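N-acetyltransferase (Staphylococcus aureus subsp. aureus, PDB 4M85) probably transfers an acetyl group from acetyl-CoA to an amine acceptor, as other members of the GNAT family do. Local coordinates at residues T102-K107 against E174-M179; M4-R9 against I60-V65. One frame throughout, in Å; residues are numbered along the deposited sequence.

Interaction 1: T102-K107 against E174-M179; sequences TPLPVK and ELYKHM
Tyr-176 reaches from the tip of a beta hairpin into the loop 102-107, which wraps round its hydroxyl end. The hairpin joins the last two strands of the GNAT fold, 168-175 and 178-184, through a type I' turn running from Leu-175 to His-178; paired backbone bonds between these two residues close it.

Polar contacts gather on the phenol oxygen. Val-106 N donates to Tyr-176 OH at 3.2 Å with an N-H...O angle of 159°. A water lying at the ring edge, in its plane, accepts a short hydrogen bond from Tyr-176 OH (2.5 Å) and donates one to Val-106 O (2.8 Å). One loop residue is thus tied to the tyrosine twice, its N-H directly and its C=O through the water, which should fix how far the phenol enters.

Apolar contacts line the hydroxyl end of the ring. Leu-104 CD2 comes within 3.7 Å of Tyr-176 CE2, the two side chains crossing at about a right angle, while Pro-105 CD sits at the ring edge near its plane. Val-106 divides its branches: CG2, set beside its own backbone N, lies 3.7 Å from Tyr-176 CZ, whereas CG1, anti to that nitrogen (chi1 -178°), turns to Leu-175, the residue before Tyr-176. There packing is tight, with Val-106 CG1 only 3.4 Å from Leu-175 CD2.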
ATOM      1  N   THR A 102     -12.802  10.481   2.272  1.00 25.93           N
ATOM      2  CA  THR A 102     -11.617   9.681   2.455  1.00 25.69           C
ATOM      3  C   THR A 102     -11.247   9.054   1.085  1.00 25.40           C
ATOM      4  O   THR A 102     -12.119   8.796   0.244  1.00 23.90           O
ATOM      5  CB  THR A 102     -11.777   8.651   3.601  1.00 25.96           C
ATOM      6  OG1 THR A 102     -12.601   7.559   3.190  1.00 26.37           O
ATOM      7  CG2 THR A 102     -12.371   9.309   4.849  1.00 26.43           C
ATOM      8  N   PRO A 103      -9.946   8.858   0.845  1.00 23.56           N
ATOM      9  CA  PRO A 103      -9.432   8.486  -0.487  1.00 21.96           C
ATOM     10  C   PRO A 103      -9.791   7.085  -0.970  1.00 21.08           C
ATOM     11  O   PRO A 103      -9.835   6.870  -2.179  1.00 19.79           O
ATOM     12  CB  PRO A 103      -7.905   8.603  -0.351  1.00 23.09           C
ATOM     13  CG  PRO A 103      -7.614   8.941   1.056  1.00 23.52           C
ATOM     14  CD  PRO A 103      -8.884   9.092   1.837  1.00 23.37           C
ATOM     15  N   LEU A 104     -10.066   6.153  -0.052  1.00 20.07           N
ATOM     16  CA  LEU A 104     -10.297   4.753  -0.424  1.00 18.99           C
ATOM     17  C   LEU A 104     -11.450   4.109   0.370  1.00 19.33           C
ATOM     18  O   LEU A 104     -11.208   3.237   1.189  1.00 18.21           O
ATOM     19  CB  LEU A 104      -8.979   3.966  -0.245  1.00 19.71           C
ATOM     20  CG  LEU A 104      -7.845   4.162  -1.265  1.00 19.76           C
ATOM     21  CD1 LEU A 104      -6.513   3.711  -0.673  1.00 20.13           C
ATOM     22  CD2 LEU A 104      -8.096   3.413  -2.572  1.00 18.54           C
ATOM     23  N   PRO A 105     -12.713   4.567   0.147  1.00 20.81           N
ATOM     24  CA  PRO A 105     -13.904   4.065   0.866  1.00 21.75           C
ATOM     25  C   PRO A 105     -14.249   2.595   0.664  1.00 22.28           C
ATOM     26  O   PRO A 105     -14.838   1.991   1.568  1.00 23.46           O
ATOM     27  CB  PRO A 105     -15.049   4.915   0.296  1.00 22.26           C
ATOM     28  CG  PRO A 105     -14.538   5.423  -1.025  1.00 21.85           C
ATOM     29  CD  PRO A 105     -13.078   5.654  -0.782  1.00 21.06           C
ATOM     30  N   VAL A 106     -13.900   2.027  -0.495  1.00 22.35           N
ATOM     31  CA  VAL A 106     -14.254   0.653  -0.813  1.00 21.42           C
ATOM     32  C   VAL A 106     -13.458  -0.315   0.069  1.00 22.33           C
ATOM     33  O   VAL A 106     -12.253  -0.109   0.323  1.00 22.20           O
ATOM     34  CB  VAL A 106     -14.056   0.343  -2.314  1.00 22.69           C
ATOM     35  CG1 VAL A 106     -14.481  -1.095  -2.647  1.00 22.61           C
ATOM     36  CG2 VAL A 106     -14.859   1.322  -3.177  1.00 22.49           C
ATOM     37  N   LYS A 107     -14.153  -1.347   0.542  1.00 21.77           N
ATOM     38  CA  LYS A 107     -13.578  -2.432   1.311  1.00 23.61           C
ATOM     39  C   LYS A 107     -12.890  -3.365   0.315  1.00 24.12           C
ATOM     40  O   LYS A 107     -13.556  -4.080  -0.432  1.00 24.86           O
ATOM     41  CB  LYS A 107     -14.687  -3.184   2.086  1.00 23.99           C
ATOM     42  CG  LYS A 107     -14.198  -4.094   3.209  1.00 25.35           C
ATOM     43  CD  LYS A 107     -15.378  -4.712   3.963  1.00 26.25           C
ATOM     44  CE  LYS A 107     -14.936  -5.582   5.137  1.00 27.22           C
ATOM     45  NZ  LYS A 107     -14.579  -6.967   4.727  1.00 28.22           N
ATOM     46  N   GLU A 174     -13.805  -5.718  -8.451  1.00 24.84           N
ATOM     47  CA  GLU A 174     -13.723  -4.445  -9.155  1.00 25.53           C
ATOM     48  C   GLU A 174     -13.515  -3.354  -8.134  1.00 23.45           C
ATOM     49  O   GLU A 174     -14.236  -3.286  -7.147  1.00 23.04           O
ATOM     50  CB  GLU A 174     -14.997  -4.132  -9.953  1.00 27.10           C
ATOM     51  CG  GLU A 174     -14.832  -2.924 -10.838  1.00 29.77           C
ATOM     52  CD  GLU A 174     -16.078  -2.529 -11.614  1.00 32.55           C
ATOM     53  OE1 GLU A 174     -17.177  -3.069 -11.349  1.00 31.69           O
ATOM     54  OE2 GLU A 174     -15.937  -1.630 -12.472  1.00 33.70           O
ATOM     55  N   LEU A 175     -12.550  -2.491  -8.406  1.00 23.09           N
ATOM     56  CA  LEU A 175     -12.199  -1.387  -7.535  1.00 24.04           C
ATOM     57  C   LEU A 175     -11.913  -0.189  -8.396  1.00 24.61           C
ATOM     58  O   LEU A 175     -11.007  -0.233  -9.229  1.00 25.46           O
ATOM     59  CB  LEU A 175     -10.941  -1.736  -6.718  1.00 23.47           C
ATOM     60  CG  LEU A 175     -11.069  -2.875  -5.711  1.00 23.07           C
ATOM     61  CD1 LEU A 175      -9.731  -3.094  -5.009  1.00 23.73           C
ATOM     62  CD2 LEU A 175     -12.126  -2.557  -4.686  1.00 24.36           C
ATOM     63  N   TYR A 176     -12.690   0.878  -8.191  1.00 26.19           N
ATOM     64  CA  TYR A 176     -12.548   2.125  -8.938  1.00 27.26           C
ATOM     65  C   TYR A 176     -12.404   1.890 -10.445  1.00 27.42           C
ATOM     66  O   TYR A 176     -11.472   2.364 -11.068  1.00 29.61           O
ATOM     67  CB  TYR A 176     -11.386   2.931  -8.346  1.00 27.32           C
ATOM     68  CG  TYR A 176     -11.477   2.971  -6.826  1.00 25.08           C
ATOM     69  CD1 TYR A 176     -12.360   3.834  -6.192  1.00 24.73           C
ATOM     70  CD2 TYR A 176     -10.730   2.110  -6.040  1.00 24.73           C
ATOM     71  CE1 TYR A 176     -12.471   3.874  -4.818  1.00 23.36           C
ATOM     72  CE2 TYR A 176     -10.838   2.126  -4.661  1.00 23.95           C
ATOM     73  CZ  TYR A 176     -11.706   3.012  -4.056  1.00 24.04           C
ATOM     74  OH  TYR A 176     -11.834   3.037  -2.700  1.00 23.54           O
ATOM     75  N   LYS A 177     -13.336   1.129 -11.008  1.00 28.51           N
ATOM     76  CA  LYS A 177     -13.416   0.888 -12.452  1.00 33.00           C
ATOM     77  C   LYS A 177     -12.243   0.092 -13.041  1.00 33.11           C
ATOM     78  O   LYS A 177     -12.025   0.151 -14.256  1.00 32.82           O
ATOM     79  CB  LYS A 177     -13.563   2.213 -13.253  1.00 36.57           C
ATOM     80  CG  LYS A 177     -14.585   3.224 -12.715  1.00 40.17           C
ATOM     81  CD  LYS A 177     -16.018   2.691 -12.702  1.00 43.31           C
ATOM     82  CE  LYS A 177     -16.731   2.942 -14.026  1.00 44.52           C
ATOM     83  NZ  LYS A 177     -17.773   1.900 -14.287  1.00 46.78           N
ATOM     84  N   HIS A 178     -11.475  -0.614 -12.209  1.00 31.79           N
ATOM     85  CA  HIS A 178     -10.490  -1.570 -12.721  1.00 32.75           C
ATOM     86  C   HIS A 178     -10.691  -2.900 -12.020  1.00 31.10           C
ATOM     87  O   HIS A 178     -11.107  -2.948 -10.850  1.00 32.05           O
ATOM     88  CB  HIS A 178      -9.045  -1.075 -12.551  1.00 37.87           C
ATOM     89  CG  HIS A 178      -8.724   0.157 -13.344  1.00 44.69           C
ATOM     90  ND1 HIS A 178      -8.056   1.240 -12.809  1.00 49.21           N
ATOM     91  CD2 HIS A 178      -8.994   0.486 -14.632  1.00 50.18           C
ATOM     92  CE1 HIS A 178      -7.926   2.181 -13.728  1.00 48.87           C
ATOM     93  NE2 HIS A 178      -8.485   1.749 -14.844  1.00 51.26           N
ATOM     94  N   MET A 179     -10.427  -3.978 -12.748  1.00 26.82           N
ATOM     95  CA  MET A 179     -10.609  -5.327 -12.238  1.00 27.23           C
ATOM     96  C   MET A 179      -9.298  -5.898 -11.652  1.00 24.22           C
ATOM     97  O   MET A 179      -8.194  -5.703 -12.195  1.00 20.95           O
ATOM     98  CB  MET A 179     -11.117  -6.236 -13.367  1.00 31.62           C
ATOM     99  CG  MET A 179     -12.048  -7.346 -12.923  1.00 35.03           C
ATOM    100  SD  MET A 179     -13.570  -6.821 -12.067  1.00 39.40           S
ATOM    101  CE  MET A 179     -14.090  -5.515 -13.139  1.00 33.87           C
TER
HETATM  102  O   HOH W   1     -10.575   1.168  -1.529  1.00 23.85           O

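Interaction 2: M4-R9 against I60-V65; sequences MIRQAR and ILVYEV
Strands 4-7 and 60-65 run antiparallel, their axes 4.7 Å apart at an angle of 154°, with Met-4/Glu-64 and Arg-6/Val-62 as hydrogen-bonded pairs and Ile-5/Tyr-63 and Gln-7/Leu-61 as non-hydrogen-bonded ones. Beyond the strand end, Ala-8 N adds a further bond to Ile-60 O.

On the face bearing Met-4, Arg-6, Val-62 and Glu-64, a salt bridge spans the strands diagonally. Arg-6 presents the NE side of its guanidinium, and both donors converge on one oxygen: NE lies 2.6 Å from Glu-64 OE1 and NH2 2.9 Å from the same Glu-64 OE1. The oxygen is close to the guanidinium plane, but the carboxylate is turned 67° from it, and NH2 approaches from above the carboxylate plane. Val-62 CG2 lies over the rim of one guanidinium face, 3.6 Å from Arg-6 CZ; Arg-9 NH1 lies over the other. Arg-6 NH1 bonds to Gln-7 O and Asp-12, so that acids at both ends probably offset the charge of the two neighbouring guanidinium groups.

On the other face, Ile-5 CG1 meets Tyr-63 CD2 at 3.4 Å, beside helix 130-140. Where the side chains of Gln-7 and Leu-61 diverge, Gln-7 bends at chi2 (-69°), bringing its OE1 to 3.2 Å from Leu-61 CD2.

The N-terminal strand thus borders the mixed sheet within this chain, pairing with the strand that follows it after three helices, as in the GNAT fold.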
ATOM      1  N   MET A   4      18.748  -2.983   3.658  1.00 29.37           N
ATOM      2  CA  MET A   4      18.026  -3.611   4.744  1.00 32.00           C
ATOM      3  C   MET A   4      16.514  -3.489   4.680  1.00 28.83           C
ATOM      4  O   MET A   4      15.969  -2.430   4.298  1.00 28.97           O
ATOM      5  CB  MET A   4      18.479  -2.986   6.027  1.00 39.56           C
ATOM      6  CG  MET A   4      17.927  -3.669   7.244  1.00 48.27           C
ATOM      7  SD  MET A   4      18.617  -2.769   8.604  1.00 69.55           S
ATOM      8  CE  MET A   4      18.109  -1.085   8.214  1.00 64.42           C
ATOM      9  N   ILE A   5      15.856  -4.572   5.096  1.00 24.06           N
ATOM     10  CA  ILE A   5      14.412  -4.619   5.237  1.00 22.37           C
ATOM     11  C   ILE A   5      14.099  -4.410   6.715  1.00 21.40           C
ATOM     12  O   ILE A   5      14.623  -5.117   7.579  1.00 21.29           O
ATOM     13  CB  ILE A   5      13.847  -5.939   4.700  1.00 22.39           C
ATOM     14  CG1 ILE A   5      14.053  -6.010   3.177  1.00 21.24           C
ATOM     15  CG2 ILE A   5      12.360  -6.070   5.026  1.00 21.51           C
ATOM     16  CD1 ILE A   5      13.917  -7.409   2.626  1.00 22.13           C
ATOM     17  N   ARG A   6      13.298  -3.391   7.003  1.00 19.96           N
ATOM     18  CA  ARG A   6      12.964  -3.026   8.376  1.00 20.65           C
ATOM     19  C   ARG A   6      11.621  -2.326   8.450  1.00 21.26           C
ATOM     20  O   ARG A   6      11.062  -1.895   7.423  1.00 18.55           O
ATOM     21  CB  ARG A   6      14.035  -2.083   8.949  1.00 21.04           C
ATOM     22  CG  ARG A   6      14.328  -0.878   8.058  1.00 22.12           C
ATOM     23  CD  ARG A   6      14.955   0.305   8.791  1.00 22.19           C
ATOM     24  NE  ARG A   6      15.168   1.432   7.876  1.00 22.16           N
ATOM     25  CZ  ARG A   6      14.298   2.424   7.669  1.00 21.85           C
ATOM     26  NH1 ARG A   6      13.131   2.467   8.302  1.00 21.74           N
ATOM     27  NH2 ARG A   6      14.589   3.380   6.812  1.00 21.68           N
ATOM     28  N   GLN A   7      11.120  -2.176   9.676  1.00 23.47           N
ATOM     29  CA  GLN A   7       9.909  -1.415   9.903  1.00 24.41           C
ATOM     30  C   GLN A   7      10.142   0.019   9.490  1.00 23.38           C
ATOM     31  O   GLN A   7      11.209   0.583   9.726  1.00 23.80           O
ATOM     32  CB  GLN A   7       9.482  -1.443  11.364  1.00 28.06           C
ATOM     33  CG  GLN A   7       8.717  -2.675  11.790  1.00 32.22           C
ATOM     34  CD  GLN A   7       7.319  -2.787  11.191  1.00 33.76           C
ATOM     35  OE1 GLN A   7       6.851  -3.901  10.967  1.00 36.88           O
ATOM     36  NE2 GLN A   7       6.650  -1.652  10.930  1.00 33.55           N
ATOM     37  N   ALA A   8       9.121   0.613   8.878  1.00 22.38           N
ATOM     38  CA  ALA A   8       9.132   2.024   8.543  1.00 20.70           C
ATOM     39  C   ALA A   8       9.266   2.834   9.829  1.00 20.89           C
ATOM     40  O   ALA A   8       8.873   2.378  10.901  1.00 19.82           O
ATOM     41  CB  ALA A   8       7.845   2.388   7.824  1.00 21.14           C
ATOM     42  N   ARG A   9       9.878   4.005   9.730  1.00 21.14           N
ATOM     43  CA  ARG A   9       9.907   4.958  10.822  1.00 21.77           C
ATOM     44  C   ARG A   9       9.240   6.237  10.338  1.00 21.45           C
ATOM     45  O   ARG A   9       9.103   6.437   9.132  1.00 19.55           O
ATOM     46  CB  ARG A   9      11.342   5.273  11.196  1.00 24.61           C
ATOM     47  CG  ARG A   9      12.167   4.092  11.687  1.00 26.34           C
ATOM     48  CD  ARG A   9      13.560   4.582  12.077  1.00 27.94           C
ATOM     49  NE  ARG A   9      14.540   3.493  12.102  1.00 30.85           N
ATOM     50  CZ  ARG A   9      15.517   3.295  11.207  1.00 31.16           C
ATOM     51  NH1 ARG A   9      15.703   4.096  10.174  1.00 31.53           N
ATOM     52  NH2 ARG A   9      16.332   2.268  11.365  1.00 35.54           N
ATOM     53  N   ILE A  60       3.908  -0.716   7.697  1.00 17.76           N
ATOM     54  CA  ILE A  60       4.802  -0.652   6.545  1.00 16.92           C
ATOM     55  C   ILE A  60       6.185  -1.209   6.857  1.00 16.80           C
ATOM     56  O   ILE A  60       6.782  -0.861   7.881  1.00 15.82           O
ATOM     57  CB  ILE A  60       4.916   0.794   6.011  1.00 16.92           C
ATOM     58  CG1 ILE A  60       3.511   1.327   5.640  1.00 16.46           C
ATOM     59  CG2 ILE A  60       5.894   0.849   4.819  1.00 16.72           C
ATOM     60  CD1 ILE A  60       3.459   2.752   5.113  1.00 16.51           C
ATOM     61  N   LEU A  61       6.670  -2.086   5.959  1.00 17.48           N
ATOM     62  CA  LEU A  61       8.089  -2.448   5.876  1.00 17.79           C
ATOM     63  C   LEU A  61       8.715  -1.751   4.668  1.00 18.14           C
ATOM     64  O   LEU A  61       8.107  -1.663   3.603  1.00 18.87           O
ATOM     65  CB  LEU A  61       8.324  -3.962   5.746  1.00 18.14           C
ATOM     66  CG  LEU A  61       7.705  -4.884   6.785  1.00 18.78           C
ATOM     67  CD1 LEU A  61       8.056  -6.298   6.393  1.00 19.31           C
ATOM     68  CD2 LEU A  61       8.220  -4.597   8.191  1.00 19.44           C
ATOM     69  N   VAL A  62       9.933  -1.253   4.841  1.00 17.73           N
ATOM     70  CA  VAL A  62      10.637  -0.590   3.765  1.00 17.89           C
ATOM     71  C   VAL A  62      11.887  -1.383   3.431  1.00 18.31           C
ATOM     72  O   VAL A  62      12.450  -2.072   4.308  1.00 18.36           O
ATOM     73  CB  VAL A  62      11.012   0.880   4.091  1.00 17.21           C
ATOM     74  CG1 VAL A  62       9.759   1.685   4.424  1.00 17.85           C
ATOM     75  CG2 VAL A  62      11.976   0.974   5.262  1.00 17.82           C
ATOM     76  N   TYR A  63      12.282  -1.273   2.161  1.00 18.21           N
ATOM     77  CA  TYR A  63      13.598  -1.706   1.682  1.00 19.99           C
ATOM     78  C   TYR A  63      14.499  -0.471   1.543  1.00 20.02           C
ATOM     79  O   TYR A  63      14.301   0.372   0.671  1.00 18.68           O
ATOM     80  CB  TYR A  63      13.488  -2.449   0.354  1.00 20.00           C
ATOM     81  CG  TYR A  63      14.696  -3.311   0.031  1.00 21.85           C
ATOM     82  CD1 TYR A  63      15.894  -2.734  -0.395  1.00 23.09           C
ATOM     83  CD2 TYR A  63      14.640  -4.710   0.132  1.00 23.32           C
ATOM     84  CE1 TYR A  63      17.011  -3.522  -0.703  1.00 23.84           C
ATOM     85  CE2 TYR A  63      15.753  -5.500  -0.155  1.00 24.65           C
ATOM     86  CZ  TYR A  63      16.943  -4.894  -0.578  1.00 25.30           C
ATOM     87  OH  TYR A  63      18.057  -5.656  -0.898  1.00 25.22           O
ATOM     88  N   GLU A  64      15.468  -0.377   2.435  1.00 21.43           N
ATOM     89  CA  GLU A  64      16.397   0.729   2.478  1.00 23.47           C
ATOM     90  C   GLU A  64      17.675   0.363   1.699  1.00 25.13           C
ATOM     91  O   GLU A  64      18.330  -0.615   2.030  1.00 25.83           O
ATOM     92  CB  GLU A  64      16.714   1.044   3.935  1.00 25.51           C
ATOM     93  CG  GLU A  64      17.605   2.261   4.132  1.00 27.90           C
ATOM     94  CD  GLU A  64      18.051   2.418   5.556  1.00 30.69           C
ATOM     95  OE1 GLU A  64      17.209   2.246   6.477  1.00 34.09           O
ATOM     96  OE2 GLU A  64      19.255   2.705   5.753  1.00 30.24           O
ATOM     97  N   VAL A  65      17.982   1.143   0.665  1.00 25.53           N
ATOM     98  CA  VAL A  65      19.202   1.036  -0.133  1.00 29.81           C
ATOM     99  C   VAL A  65      20.013   2.342  -0.036  1.00 30.57           C
ATOM    100  O   VAL A  65      19.508   3.451  -0.355  1.00 27.19           O
ATOM    101  CB  VAL A  65      18.886   0.827  -1.644  1.00 30.66           C
ATOM    102  CG1 VAL A  65      20.166   0.723  -2.461  1.00 32.96           C
ATOM    103  CG2 VAL A  65      18.048  -0.413  -1.876  1.00 31.01           C
TER

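How the interactions relate
From the N terminus, interaction 2 comes first: strand 4-7 leads into helices 13-26, 30-34 and 37-49, and the chain then returns as strand 60-65, closing an excursion that holds helices and loops but no strand. Interaction 1 opens later, in the loop between helix 95-98 and strand 114-121, and closes at the hairpin 174-179 after the chain has added strands 114-121, 147-152 and 168-175 and helices 130-140 and 156-164. The two loops follow in series, neither nested nor crossed. The centres of interactions 1 and 2 are about 27 Å apart, on opposite sides of the chain's centre. Interaction 2 builds one border of the sheet, whereas interaction 1 ties the hairpin at its other border to the loop 102-107.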